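Local structure of RNA-directed RNA polymerase (Infectious pancreatic necrosis virus, 3ZED) at residues B[55-60]-B[173-178]; B[213-218]-B[235-240]; B[396-401]-B[556-561]; B[616-621]-B[673-678]. The protein probably catalyses RNA-templated RNA synthesis from ribonucleoside triphosphates as the viral polymerase, occurring both free and covalently attached to genomic RNA. All blocks are in the same frame, centred on the assembly; numbering follows the deposited sequence.

Contact 1: residues B[55-60]-B[173-178]; sequences NKYRIL and AMKGVA. With K (potassium ion), chain K.
Y57 and K175 each carry CG anti to the backbone N (chi1 -168° and 176°), and K175 stays extended through chi3 before bending at chi4 (-85°). Helix 164-179 directs K175 at the loop 55-60, where the lysine chain runs alongside the tyrosine, the two pointing opposite ways. The evidence for packing is two close approaches, oblique to the ring: Y57 CD2 lies 3.8 Å from K175 CD, and Y57 CE2 lies 3.9 Å from K175 CB. Beyond the ring, K175 CE comes 3.4 Å from K56 O, while K175 NZ stays 3.6 Å from K56 O. K56 has a positive phi and is the C-prime residue of the Schellman motif closing helix 45-54, which places that carbonyl. The tyrosine is fixed from elsewhere: Y57 OH hydrogen-bonds K465 O, and its ring meets Y467 edge-to-face. On the same helix, V177 O binds a potassium ion at 2.7 Å, together with N182, N184, N409, G512 and N514. Chemically, the join rests on the lysine's methylenes against an aromatic ring, with at most a long electrostatic attraction between the ammonium end and K56 O.

Contact 2: residues B[213-218]-B[235-240]; sequences EDPDLR and KSYLPH
Apolar packing between P215 and Y237 carries this contact. P215 CD is 3.6 Å from Y237 CD1, and P215 CG is 3.8 Å from Y237 CB, so the pyrrolidine touches both the root of the tyrosine and the near part of its ring. Y237 reaches it with CG anti to the carbonyl carbon (chi1 -67°). On the other side of the ring plane, K235 CD stands 3.5 Å above that plane, offset toward the rim; the ring is thus flanked by proline and by a lysine methylene of its own segment.

Polar approaches are looser. D214 OD1 lies near the plane of the ring at its edge, 4.2 Å from Y237 CD1. K235 NZ is 4.8 Å from D214 OD1, too far for a salt bridge, though the opposite charges may still attract.

A salt bridge also closes within 213-218: R218 NE donates to D216 OD2 over 2.9 Å at 165°, in the guanidinium plane and onto the anti lone pair. D216 OD1 is paired with R435. A chain of another protein also reaches this surface, stacking an aromatic ring on Y237 and bringing a basic group to D216.

In the fold, segment 213-218 follows helix 194-204 and leads to strand 225-226, whose antiparallel partner 235-236 immediately precedes Y237. Helix 326-340 packs against both segments: D214 meets P338, L217 meets V335, and P239 meets S333 and T337.

Contact 3: residues B[396-401]-B[556-561]; sequences NTWYSI and VELDLL
W398 reaches across to L558 and L560, and its CB already points at segment 556-561. With CG anti to the backbone N, the indole is carried out from the strand and crosses L558 at about a right angle. W398 CG begins the contact, 3.9 Å from L558 CD2, and the fusion carbons W398 CD2 and CE2 each lie 3.7 Å from that same methyl, L558 CD2. L558 CD2 sits over one face, 3.6 Å from the centroid of the W398 five-membered ring, a CH-pi contact, the carbon lying close to the ring normal. Along the pyrrole side, W398 CD1 passes 3.6 Å from L558 O, and W398 NE1 then donates to L558 O over 2.8 Å. The N-H...O angle of 145° shows a bent bond. The donor lies in the carbonyl plane on a lone pair, at a C=O...N angle of 119°, but the oxygen is tilted 21° out of the indole plane. The same leucine therefore offers its methyl to the ring face and its carbonyl to the N-H, fixing the rotation of the buried indole. On the benzo side, W398 CZ2 has L560 CD1 at the ring edge, 4.1 Å away.

D559 and L560 form a G1 beta bulge in strand 556-560. Y391 meets the W398 ring at a shallow interplanar angle, and its OH is hydrogen-bonded to D559 O and L561 N.

The contact joins two antiparallel sheets: strand 397-403 runs between 389-394 and 515-521, and 556-560 is the outer strand of a three-stranded sheet. Helix 364-377 packs against the junction through I368, M369 and I372.

Contact 4: residues B[616-621]-B[673-678]; sequences IRLVGG and EPLTNQ
The guanidinium of R617 has L675 CB over one face, 3.7 Å above its plane and offset toward the rim; from R617 NH1 the same carbon, L675 CB, is 3.8 Å away. Around the group, the charge is met by two acids, E614 at NH1 and E628 at NH2, so the planar head is held by salt bridges while an aliphatic group lies on its face. The chain reaches this position by a bend at chi3 (72°), and R617 runs antiparallel to the L675 side chain.

L675 closes the apolar part with one methyl: its CD1 is 3.7 Å from R617 CB and equally 3.7 Å from L618 CG, fitting between the two consecutive helix residues. The anti setting of L675 CG relative to its N (chi1 -167°) turns CD1 toward R617 CB and L618 CG.

E614 ties the two segments a second way, because its other oxygen accepts from L675 N. A water near R617 NH2 and L675 O may bridge them, but the bond to NH2 is weak and the 2.5 Å between the water and L675 O is short enough to be doubtful.

R617 and L618 lie in the last turns of helix 604-621, which ends in a wider pi-type turn, whereas L675 comes just before T676, the N-cap of helix 677-683. Helix 625-645 packs along R617 through A631, K632 and S635, and helix 580-588 touches I616 and V619.

How the contacts relate
Contacts 1 to 4 follow one another along the chain, each closing before the next opens. Contacts 1 and 2 both lie in the palm part of the sequence, yet their centres are 38 Å apart. Contact 3, within the catalytic region, pairs a palm strand with a thumb strand; contact 4 lies wholly in the thumb part. These two are the closest pair, with centres 25 Å and nearest atoms about 10 Å apart. Contacts 1 and 4, on opposite sides of the chain's centre, are farthest apart at 45 Å between centres. The potassium site at V177 also draws on N514, next to strand 515-521, the sheet neighbour of contact 3's strand 397-403. None touches another, so they are separate packing points, with contact 3 joining palm and thumb sheets.

Contact 1: residues B[55-60]-B[173-178]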
loop_
_atom_site.group_PDB
_atom_site.type_symbol
_atom_site.label_atom_id
_atom_site.label_comp_id
_atom_site.label_asym_id
_atom_site.label_seq_id
_atom_site.Cartn_x
_atom_site.Cartn_y
_atom_site.Cartn_z
ATOM N N ASN B 55 9.760 -28.009 6.280
ATOM C CA ASN B 55 8.468 -27.390 6.549
ATOM C C ASN B 55 7.538 -27.425 5.327
ATOM O O ASN B 55 6.460 -26.822 5.354
ATOM C CB ASN B 55 8.665 -25.972 7.068
ATOM C CG ASN B 55 9.173 -25.980 8.486
ATOM O OD1 ASN B 55 8.416 -26.193 9.439
ATOM N ND2 ASN B 55 10.472 -25.820 8.649
ATOM N N LYS B 56 7.925 -28.185 4.290
ATOM C CA LYS B 56 7.147 -28.415 3.054
ATOM C C LYS B 56 6.818 -27.098 2.312
ATOM O O LYS B 56 5.713 -26.916 1.786
ATOM C CB LYS B 56 5.855 -29.208 3.347
ATOM C CG LYS B 56 6.078 -30.628 3.868
ATOM C CD LYS B 56 4.745 -31.262 4.258
ATOM C CE LYS B 56 4.883 -32.569 4.995
ATOM N NZ LYS B 56 5.287 -32.358 6.407
ATOM N N TYR B 57 7.777 -26.174 2.303
ATOM C CA TYR B 57 7.603 -24.904 1.603
ATOM C C TYR B 57 8.153 -25.078 0.187
ATOM O O TYR B 57 9.274 -25.573 0.021
ATOM C CB TYR B 57 8.299 -23.760 2.356
ATOM C CG TYR B 57 7.895 -22.397 1.836
ATOM C CD1 TYR B 57 8.488 -21.860 0.692
ATOM C CD2 TYR B 57 6.919 -21.643 2.482
ATOM C CE1 TYR B 57 8.112 -20.614 0.203
ATOM C CE2 TYR B 57 6.556 -20.380 2.015
ATOM C CZ TYR B 57 7.156 -19.872 0.873
ATOM O OH TYR B 57 6.793 -18.647 0.388
ATOM N N ARG B 58 7.368 -24.679 -0.829
ATOM C CA ARG B 58 7.779 -24.856 -2.224
ATOM C C ARG B 58 8.982 -23.977 -2.643
ATOM O O ARG B 58 8.936 -22.735 -2.572
ATOM C CB ARG B 58 6.601 -24.624 -3.181
ATOM N N ILE B 59 10.061 -24.667 -3.093
ATOM C CA ILE B 59 11.287 -24.089 -3.664
ATOM C C ILE B 59 11.229 -24.354 -5.167
ATOM O O ILE B 59 11.073 -25.507 -5.574
ATOM C CB ILE B 59 12.591 -24.651 -3.018
ATOM C CG1 ILE B 59 12.597 -24.459 -1.484
ATOM C CG2 ILE B 59 13.852 -24.025 -3.664
ATOM C CD1 ILE B 59 13.642 -25.307 -0.713
ATOM N N LEU B 60 11.323 -23.309 -5.993
ATOM C CA LEU B 60 11.265 -23.508 -7.448
ATOM C C LEU B 60 12.592 -23.982 -8.007
ATOM O O LEU B 60 13.632 -23.715 -7.402
ATOM C CB LEU B 60 10.875 -22.200 -8.177
ATOM C CG LEU B 60 9.556 -21.485 -7.832
ATOM C CD1 LEU B 60 9.236 -20.474 -8.911
ATOM C CD2 LEU B 60 8.377 -22.461 -7.748
ATOM N N ALA B 173 4.326 -18.647 7.825
ATOM C CA ALA B 173 3.097 -18.032 8.342
ATOM C C ALA B 173 2.183 -17.556 7.169
ATOM O O ALA B 173 0.971 -17.806 7.208
ATOM C CB ALA B 173 3.438 -16.873 9.259
ATOM N N MET B 174 2.777 -16.951 6.105
ATOM C CA MET B 174 2.043 -16.503 4.900
ATOM C C MET B 174 1.415 -17.703 4.196
ATOM O O MET B 174 0.228 -17.648 3.875
ATOM C CB MET B 174 2.936 -15.706 3.926
ATOM C CG MET B 174 3.534 -14.455 4.546
ATOM S SD MET B 174 2.326 -13.214 5.204
ATOM C CE MET B 174 2.035 -12.233 3.736
ATOM N N LYS B 175 2.197 -18.798 3.990
ATOM C CA LYS B 175 1.707 -20.036 3.382
ATOM C C LYS B 175 0.559 -20.616 4.228
ATOM O O LYS B 175 -0.421 -21.094 3.665
ATOM C CB LYS B 175 2.854 -21.053 3.215
ATOM C CG LYS B 175 2.397 -22.410 2.680
ATOM C CD LYS B 175 3.551 -23.375 2.483
ATOM C CE LYS B 175 3.085 -24.736 2.004
ATOM N NZ LYS B 175 2.668 -25.596 3.138
ATOM N N GLY B 176 0.694 -20.558 5.554
ATOM C CA GLY B 176 -0.316 -21.014 6.505
ATOM C C GLY B 176 -1.645 -20.296 6.355
ATOM O O GLY B 176 -2.697 -20.943 6.370
ATOM N N VAL B 177 -1.610 -18.959 6.163
ATOM C CA VAL B 177 -2.823 -18.137 5.922
ATOM C C VAL B 177 -3.441 -18.513 4.541
ATOM O O VAL B 177 -4.655 -18.717 4.437
ATOM C CB VAL B 177 -2.545 -16.599 6.054
ATOM C CG1 VAL B 177 -3.687 -15.764 5.474
ATOM C CG2 VAL B 177 -2.285 -16.204 7.504
ATOM N N ALA B 178 -2.597 -18.665 3.511
ATOM C CA ALA B 178 -3.038 -18.997 2.158
ATOM C C ALA B 178 -3.587 -20.414 2.005
ATOM O O ALA B 178 -4.518 -20.599 1.215
ATOM C CB ALA B 178 -1.890 -18.809 1.169
HETATM K K K K . -6.997 -17.531 3.725
#

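Contact 2: residues B[213-218]-B[235-240]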
loop_
_atom_site.group_PDB
_atom_site.type_symbol
_atom_site.label_atom_id
_atom_site.label_comp_id
_atom_site.label_asym_id
_atom_site.label_seq_id
_atom_site.Cartn_x
_atom_site.Cartn_y
_atom_site.Cartn_z
ATOM N N GLU B 213 -7.011 14.488 -20.524
ATOM C CA GLU B 213 -5.706 14.766 -21.137
ATOM C C GLU B 213 -4.731 13.584 -20.994
ATOM O O GLU B 213 -3.810 13.471 -21.800
ATOM C CB GLU B 213 -5.075 16.055 -20.573
ATOM C CG GLU B 213 -5.195 16.232 -19.064
ATOM C CD GLU B 213 -6.358 17.087 -18.590
ATOM O OE1 GLU B 213 -7.520 16.761 -18.931
ATOM O OE2 GLU B 213 -6.105 18.080 -17.869
ATOM N N ASP B 214 -4.945 12.699 -20.006
ATOM C CA ASP B 214 -4.096 11.532 -19.785
ATOM C C ASP B 214 -4.248 10.481 -20.909
ATOM O O ASP B 214 -5.370 10.204 -21.362
ATOM C CB ASP B 214 -4.388 10.898 -18.421
ATOM C CG ASP B 214 -3.834 11.674 -17.237
ATOM O OD1 ASP B 214 -3.244 12.767 -17.454
ATOM O OD2 ASP B 214 -3.959 11.179 -16.099
ATOM N N PRO B 215 -3.110 9.902 -21.372
ATOM C CA PRO B 215 -3.189 8.898 -22.433
ATOM C C PRO B 215 -3.861 7.611 -21.991
ATOM O O PRO B 215 -3.779 7.199 -20.838
ATOM C CB PRO B 215 -1.723 8.643 -22.795
ATOM C CG PRO B 215 -0.963 8.983 -21.558
ATOM C CD PRO B 215 -1.713 10.114 -20.936
ATOM N N ASP B 216 -4.536 6.985 -22.941
ATOM C CA ASP B 216 -5.192 5.701 -22.808
ATOM C C ASP B 216 -4.143 4.609 -22.680
ATOM O O ASP B 216 -2.975 4.828 -23.026
ATOM C CB ASP B 216 -6.054 5.438 -24.053
ATOM C CG ASP B 216 -7.257 6.330 -24.267
ATOM O OD1 ASP B 216 -7.677 7.005 -23.306
ATOM O OD2 ASP B 216 -7.814 6.309 -25.378
ATOM N N LEU B 217 -4.553 3.425 -22.224
ATOM C CA LEU B 217 -3.665 2.273 -22.127
ATOM C C LEU B 217 -3.483 1.666 -23.522
ATOM O O LEU B 217 -4.169 0.712 -23.876
ATOM C CB LEU B 217 -4.249 1.247 -21.129
ATOM C CG LEU B 217 -4.359 1.706 -19.683
ATOM C CD1 LEU B 217 -5.148 0.688 -18.846
ATOM C CD2 LEU B 217 -2.984 2.038 -19.114
ATOM N N ARG B 218 -2.613 2.265 -24.350
ATOM C CA ARG B 218 -2.427 1.794 -25.720
ATOM C C ARG B 218 -0.976 1.748 -26.156
ATOM O O ARG B 218 -0.698 1.252 -27.255
ATOM C CB ARG B 218 -3.176 2.706 -26.726
ATOM C CG ARG B 218 -4.666 2.870 -26.512
ATOM C CD ARG B 218 -5.199 4.028 -27.344
ATOM N NE ARG B 218 -6.623 4.259 -27.097
ATOM C CZ ARG B 218 -7.607 3.569 -27.662
ATOM N NH1 ARG B 218 -7.335 2.601 -28.524
ATOM N NH2 ARG B 218 -8.869 3.834 -27.361
ATOM N N LYS B 235 6.755 17.013 -21.019
ATOM C CA LYS B 235 5.981 16.321 -19.987
ATOM C C LYS B 235 6.120 14.804 -20.052
ATOM O O LYS B 235 6.176 14.219 -21.131
ATOM C CB LYS B 235 4.487 16.675 -20.101
ATOM C CG LYS B 235 3.728 16.441 -18.795
ATOM C CD LYS B 235 2.229 16.548 -18.970
ATOM C CE LYS B 235 1.515 16.271 -17.674
ATOM N NZ LYS B 235 0.042 16.310 -17.844
ATOM N N SER B 236 6.120 14.169 -18.882
ATOM C CA SER B 236 6.101 12.717 -18.722
ATOM C C SER B 236 4.765 12.365 -18.125
ATOM O O SER B 236 4.390 12.960 -17.119
ATOM C CB SER B 236 7.252 12.227 -17.845
ATOM O OG SER B 236 7.234 10.813 -17.712
ATOM N N TYR B 237 4.019 11.452 -18.776
ATOM C CA TYR B 237 2.705 10.973 -18.323
ATOM C C TYR B 237 2.845 9.660 -17.524
ATOM O O TYR B 237 1.841 9.080 -17.107
ATOM C CB TYR B 237 1.750 10.778 -19.511
ATOM C CG TYR B 237 1.378 12.070 -20.195
ATOM C CD1 TYR B 237 0.287 12.821 -19.761
ATOM C CD2 TYR B 237 2.128 12.560 -21.264
ATOM C CE1 TYR B 237 -0.064 14.014 -20.390
ATOM C CE2 TYR B 237 1.807 13.768 -21.879
ATOM C CZ TYR B 237 0.701 14.482 -21.452
ATOM O OH TYR B 237 0.365 15.652 -22.085
ATOM N N LEU B 238 4.092 9.190 -17.323
ATOM C CA LEU B 238 4.394 7.985 -16.543
ATOM C C LEU B 238 4.164 8.255 -15.072
ATOM O O LEU B 238 4.292 9.414 -14.658
ATOM C CB LEU B 238 5.858 7.535 -16.747
ATOM C CG LEU B 238 6.265 6.990 -18.113
ATOM C CD1 LEU B 238 7.771 6.943 -18.228
ATOM C CD2 LEU B 238 5.673 5.594 -18.355
ATOM N N PRO B 239 3.875 7.223 -14.238
ATOM C CA PRO B 239 3.705 7.482 -12.797
ATOM C C PRO B 239 5.019 7.887 -12.116
ATOM O O PRO B 239 6.097 7.535 -12.591
ATOM C CB PRO B 239 3.207 6.131 -12.253
ATOM C CG PRO B 239 2.761 5.355 -13.446
ATOM C CD PRO B 239 3.661 5.790 -14.551
ATOM N N HIS B 240 4.921 8.627 -11.003
ATOM C CA HIS B 240 6.070 8.987 -10.178
ATOM C C HIS B 240 6.656 7.713 -9.553
ATOM O O HIS B 240 5.899 6.817 -9.161
ATOM C CB HIS B 240 5.640 9.986 -9.077
ATOM C CG HIS B 240 6.624 10.144 -7.952
ATOM N ND1 HIS B 240 7.696 11.027 -8.044
ATOM C CD2 HIS B 240 6.670 9.524 -6.746
ATOM C CE1 HIS B 240 8.351 10.915 -6.895
ATOM N NE2 HIS B 240 7.768 10.027 -6.082
#

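Contact 3: residues B[396-401]-B[556-561]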
loop_
_atom_site.group_PDB
_atom_site.type_symbol
_atom_site.label_atom_id
_atom_site.label_comp_id
_atom_site.label_asym_id
_atom_site.label_seq_id
_atom_site.Cartn_x
_atom_site.Cartn_y
_atom_site.Cartn_z
ATOM N N ASN B 396 -23.626 -0.200 20.124
ATOM C CA ASN B 396 -22.916 0.794 20.943
ATOM C C ASN B 396 -21.440 0.374 21.183
ATOM O O ASN B 396 -20.883 0.599 22.267
ATOM C CB ASN B 396 -23.660 1.028 22.277
ATOM C CG ASN B 396 -23.196 2.257 23.020
ATOM O OD1 ASN B 396 -22.853 3.282 22.420
ATOM N ND2 ASN B 396 -23.130 2.164 24.341
ATOM N N THR B 397 -20.822 -0.259 20.167
ATOM C CA THR B 397 -19.446 -0.745 20.252
ATOM C C THR B 397 -18.696 -0.450 18.940
ATOM O O THR B 397 -19.265 -0.559 17.859
ATOM C CB THR B 397 -19.428 -2.267 20.590
ATOM O OG1 THR B 397 -20.375 -2.573 21.619
ATOM C CG2 THR B 397 -18.051 -2.768 21.011
ATOM N N TRP B 398 -17.417 -0.097 19.059
ATOM C CA TRP B 398 -16.506 0.157 17.946
ATOM C C TRP B 398 -15.568 -1.048 17.807
ATOM O O TRP B 398 -14.902 -1.448 18.781
ATOM C CB TRP B 398 -15.713 1.463 18.170
ATOM C CG TRP B 398 -14.680 1.748 17.117
ATOM C CD1 TRP B 398 -13.352 1.446 17.172
ATOM C CD2 TRP B 398 -14.890 2.425 15.856
ATOM N NE1 TRP B 398 -12.714 1.910 16.037
ATOM C CE2 TRP B 398 -13.632 2.528 15.221
ATOM C CE3 TRP B 398 -16.010 2.988 15.227
ATOM C CZ2 TRP B 398 -13.462 3.174 13.990
ATOM C CZ3 TRP B 398 -15.849 3.595 13.982
ATOM C CH2 TRP B 398 -14.589 3.692 13.381
ATOM N N TYR B 399 -15.555 -1.647 16.609
ATOM C CA TYR B 399 -14.705 -2.797 16.324
ATOM C C TYR B 399 -13.692 -2.486 15.247
ATOM O O TYR B 399 -14.036 -1.957 14.198
ATOM C CB TYR B 399 -15.522 -4.027 15.894
ATOM C CG TYR B 399 -16.557 -4.462 16.905
ATOM C CD1 TYR B 399 -16.236 -5.362 17.918
ATOM C CD2 TYR B 399 -17.868 -3.997 16.831
ATOM C CE1 TYR B 399 -17.195 -5.783 18.840
ATOM C CE2 TYR B 399 -18.834 -4.412 17.744
ATOM C CZ TYR B 399 -18.495 -5.307 18.748
ATOM O OH TYR B 399 -19.444 -5.696 19.669
ATOM N N SER B 400 -12.455 -2.834 15.514
ATOM C CA SER B 400 -11.377 -2.746 14.554
ATOM C C SER B 400 -11.056 -4.167 14.137
ATOM O O SER B 400 -10.692 -4.983 14.990
ATOM C CB SER B 400 -10.170 -2.042 15.158
ATOM O OG SER B 400 -9.122 -1.971 14.210
ATOM N N ILE B 401 -11.305 -4.489 12.858
ATOM C CA ILE B 401 -11.082 -5.819 12.303
ATOM C C ILE B 401 -10.000 -5.714 11.237
ATOM O O ILE B 401 -10.113 -4.896 10.322
ATOM C CB ILE B 401 -12.407 -6.457 11.748
ATOM C CG1 ILE B 401 -13.484 -6.572 12.841
ATOM C CG2 ILE B 401 -12.166 -7.821 11.067
ATOM C CD1 ILE B 401 -14.667 -5.793 12.554
ATOM N N VAL B 556 -10.830 8.641 22.821
ATOM C CA VAL B 556 -11.706 7.706 22.116
ATOM C C VAL B 556 -10.705 6.894 21.290
ATOM O O VAL B 556 -10.174 7.403 20.302
ATOM C CB VAL B 556 -12.843 8.372 21.291
ATOM C CG1 VAL B 556 -13.797 7.311 20.732
ATOM C CG2 VAL B 556 -13.622 9.373 22.132
ATOM N N GLU B 557 -10.335 5.698 21.777
ATOM C CA GLU B 557 -9.259 4.887 21.193
ATOM C C GLU B 557 -9.729 4.065 19.989
ATOM O O GLU B 557 -9.716 2.844 20.000
ATOM C CB GLU B 557 -8.600 4.009 22.265
ATOM C CG GLU B 557 -8.012 4.812 23.413
ATOM C CD GLU B 557 -7.007 4.016 24.220
ATOM O OE1 GLU B 557 -5.816 3.982 23.828
ATOM O OE2 GLU B 557 -7.428 3.366 25.203
ATOM N N LEU B 558 -10.104 4.778 18.915
ATOM C CA LEU B 558 -10.620 4.188 17.698
ATOM C C LEU B 558 -9.582 3.359 16.974
ATOM O O LEU B 558 -9.954 2.407 16.279
ATOM C CB LEU B 558 -11.105 5.292 16.749
ATOM C CG LEU B 558 -12.223 6.216 17.201
ATOM C CD1 LEU B 558 -12.441 7.309 16.163
ATOM C CD2 LEU B 558 -13.526 5.426 17.480
ATOM N N ASP B 559 -8.286 3.745 17.108
ATOM C CA ASP B 559 -7.152 3.201 16.370
ATOM C C ASP B 559 -7.493 3.276 14.869
ATOM O O ASP B 559 -7.267 2.336 14.113
ATOM C CB ASP B 559 -6.740 1.790 16.837
ATOM C CG ASP B 559 -5.423 1.291 16.246
ATOM O OD1 ASP B 559 -4.562 2.136 15.908
ATOM O OD2 ASP B 559 -5.284 0.066 16.058
ATOM N N LEU B 560 -8.111 4.404 14.463
ATOM C CA LEU B 560 -8.511 4.650 13.090
ATOM C C LEU B 560 -7.261 4.950 12.303
ATOM O O LEU B 560 -6.725 6.049 12.396
ATOM C CB LEU B 560 -9.522 5.812 13.033
ATOM C CG LEU B 560 -10.107 6.133 11.639
ATOM C CD1 LEU B 560 -11.165 5.104 11.234
ATOM C CD2 LEU B 560 -10.706 7.502 11.631
ATOM N N LEU B 561 -6.740 3.928 11.595
ATOM C CA LEU B 561 -5.487 4.029 10.832
ATOM C C LEU B 561 -4.341 4.527 11.755
ATOM O O LEU B 561 -3.478 5.285 11.325
ATOM C CB LEU B 561 -5.632 4.909 9.555
ATOM C CG LEU B 561 -6.835 4.600 8.635
ATOM C CD1 LEU B 561 -6.830 5.479 7.410
ATOM C CD2 LEU B 561 -6.858 3.141 8.221
#

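Contact 4: residues B[616-621]-B[673-678]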
loop_
_atom_site.group_PDB
_atom_site.type_symbol
_atom_site.label_atom_id
_atom_site.label_comp_id
_atom_site.label_asym_id
_atom_site.label_seq_id
_atom_site.Cartn_x
_atom_site.Cartn_y
_atom_site.Cartn_z
ATOM N N ILE B 616 7.445 13.804 17.359
ATOM C CA ILE B 616 6.843 12.973 18.408
ATOM C C ILE B 616 5.831 13.840 19.252
ATOM O O ILE B 616 4.755 13.351 19.621
ATOM C CB ILE B 616 7.874 12.186 19.272
ATOM C CG1 ILE B 616 7.223 10.967 19.949
ATOM C CG2 ILE B 616 8.609 13.043 20.299
ATOM C CD1 ILE B 616 6.984 9.726 19.027
ATOM N N ARG B 617 6.144 15.129 19.455
ATOM C CA ARG B 617 5.254 16.057 20.156
ATOM C C ARG B 617 4.007 16.339 19.304
ATOM O O ARG B 617 2.898 16.193 19.807
ATOM C CB ARG B 617 5.982 17.365 20.489
ATOM C CG ARG B 617 7.101 17.218 21.511
ATOM C CD ARG B 617 7.950 18.482 21.590
ATOM N NE ARG B 617 7.216 19.556 22.253
ATOM C CZ ARG B 617 7.542 20.843 22.205
ATOM N NH1 ARG B 617 8.588 21.245 21.495
ATOM N NH2 ARG B 617 6.822 21.737 22.856
ATOM N N LEU B 618 4.195 16.673 18.011
ATOM C CA LEU B 618 3.138 17.003 17.051
ATOM C C LEU B 618 2.073 15.932 16.886
ATOM O O LEU B 618 0.882 16.254 16.814
ATOM C CB LEU B 618 3.738 17.237 15.660
ATOM C CG LEU B 618 4.276 18.584 15.308
ATOM C CD1 LEU B 618 5.083 18.487 14.042
ATOM C CD2 LEU B 618 3.166 19.553 15.087
ATOM N N VAL B 619 2.499 14.683 16.736
ATOM C CA VAL B 619 1.584 13.580 16.464
ATOM C C VAL B 619 0.778 13.161 17.689
ATOM O O VAL B 619 -0.193 12.434 17.520
ATOM C CB VAL B 619 2.295 12.367 15.809
ATOM C CG1 VAL B 619 2.795 12.756 14.424
ATOM C CG2 VAL B 619 3.422 11.815 16.695
ATOM N N GLY B 620 1.140 13.625 18.876
ATOM C CA GLY B 620 0.361 13.290 20.065
ATOM C C GLY B 620 1.052 13.341 21.404
ATOM O O GLY B 620 0.396 13.201 22.441
ATOM N N GLY B 621 2.368 13.511 21.385
ATOM C CA GLY B 621 3.172 13.581 22.606
ATOM C C GLY B 621 2.863 14.841 23.376
ATOM O O GLY B 621 2.968 14.855 24.613
ATOM N N GLU B 673 10.620 27.154 13.649
ATOM C CA GLU B 673 10.313 27.776 14.941
ATOM C C GLU B 673 9.801 26.689 15.898
ATOM O O GLU B 673 9.153 25.742 15.431
ATOM C CB GLU B 673 9.313 28.937 14.800
ATOM C CG GLU B 673 9.970 30.253 14.378
ATOM C CD GLU B 673 11.102 30.768 15.253
ATOM O OE1 GLU B 673 10.858 31.029 16.454
ATOM O OE2 GLU B 673 12.234 30.913 14.737
ATOM N N PRO B 674 10.125 26.749 17.213
ATOM C CA PRO B 674 9.654 25.686 18.127
ATOM C C PRO B 674 8.137 25.562 18.151
ATOM O O PRO B 674 7.417 26.542 17.920
ATOM C CB PRO B 674 10.171 26.131 19.504
ATOM C CG PRO B 674 11.242 27.119 19.221
ATOM C CD PRO B 674 10.891 27.783 17.935
ATOM N N LEU B 675 7.659 24.339 18.392
ATOM C CA LEU B 675 6.239 23.999 18.496
ATOM C C LEU B 675 5.560 24.829 19.613
ATOM O O LEU B 675 6.100 24.937 20.722
ATOM C CB LEU B 675 6.135 22.491 18.817
ATOM C CG LEU B 675 4.781 21.811 18.695
ATOM C CD1 LEU B 675 4.973 20.338 18.465
ATOM C CD2 LEU B 675 3.933 21.996 19.954
ATOM N N THR B 676 4.397 25.406 19.313
ATOM C CA THR B 676 3.581 26.173 20.272
ATOM C C THR B 676 2.137 25.701 20.131
ATOM O O THR B 676 1.841 24.887 19.244
ATOM C CB THR B 676 3.686 27.699 20.046
ATOM O OG1 THR B 676 3.185 28.029 18.751
ATOM C CG2 THR B 676 5.093 28.263 20.267
ATOM N N ASN B 677 1.226 26.248 20.949
ATOM C CA ASN B 677 -0.186 25.909 20.821
ATOM C C ASN B 677 -0.731 26.276 19.407
ATOM O O ASN B 677 -1.590 25.565 18.907
ATOM C CB ASN B 677 -1.020 26.589 21.910
ATOM C CG ASN B 677 -2.430 26.092 21.921
ATOM O OD1 ASN B 677 -2.686 24.925 22.184
ATOM N ND2 ASN B 677 -3.350 26.928 21.501
ATOM N N GLN B 678 -0.229 27.366 18.769
ATOM C CA GLN B 678 -0.687 27.769 17.419
ATOM C C GLN B 678 -0.389 26.683 16.361
ATOM O O GLN B 678 -1.190 26.504 15.438
ATOM C CB GLN B 678 -0.094 29.119 16.982
ATOM C CG GLN B 678 -0.767 29.724 15.724
ATOM C CD GLN B 678 -2.255 29.956 15.888
ATOM O OE1 GLN B 678 -2.720 30.643 16.818
ATOM N NE2 GLN B 678 -3.048 29.374 14.995
HETATM O O HOH W 1 5.393 24.685 23.156
#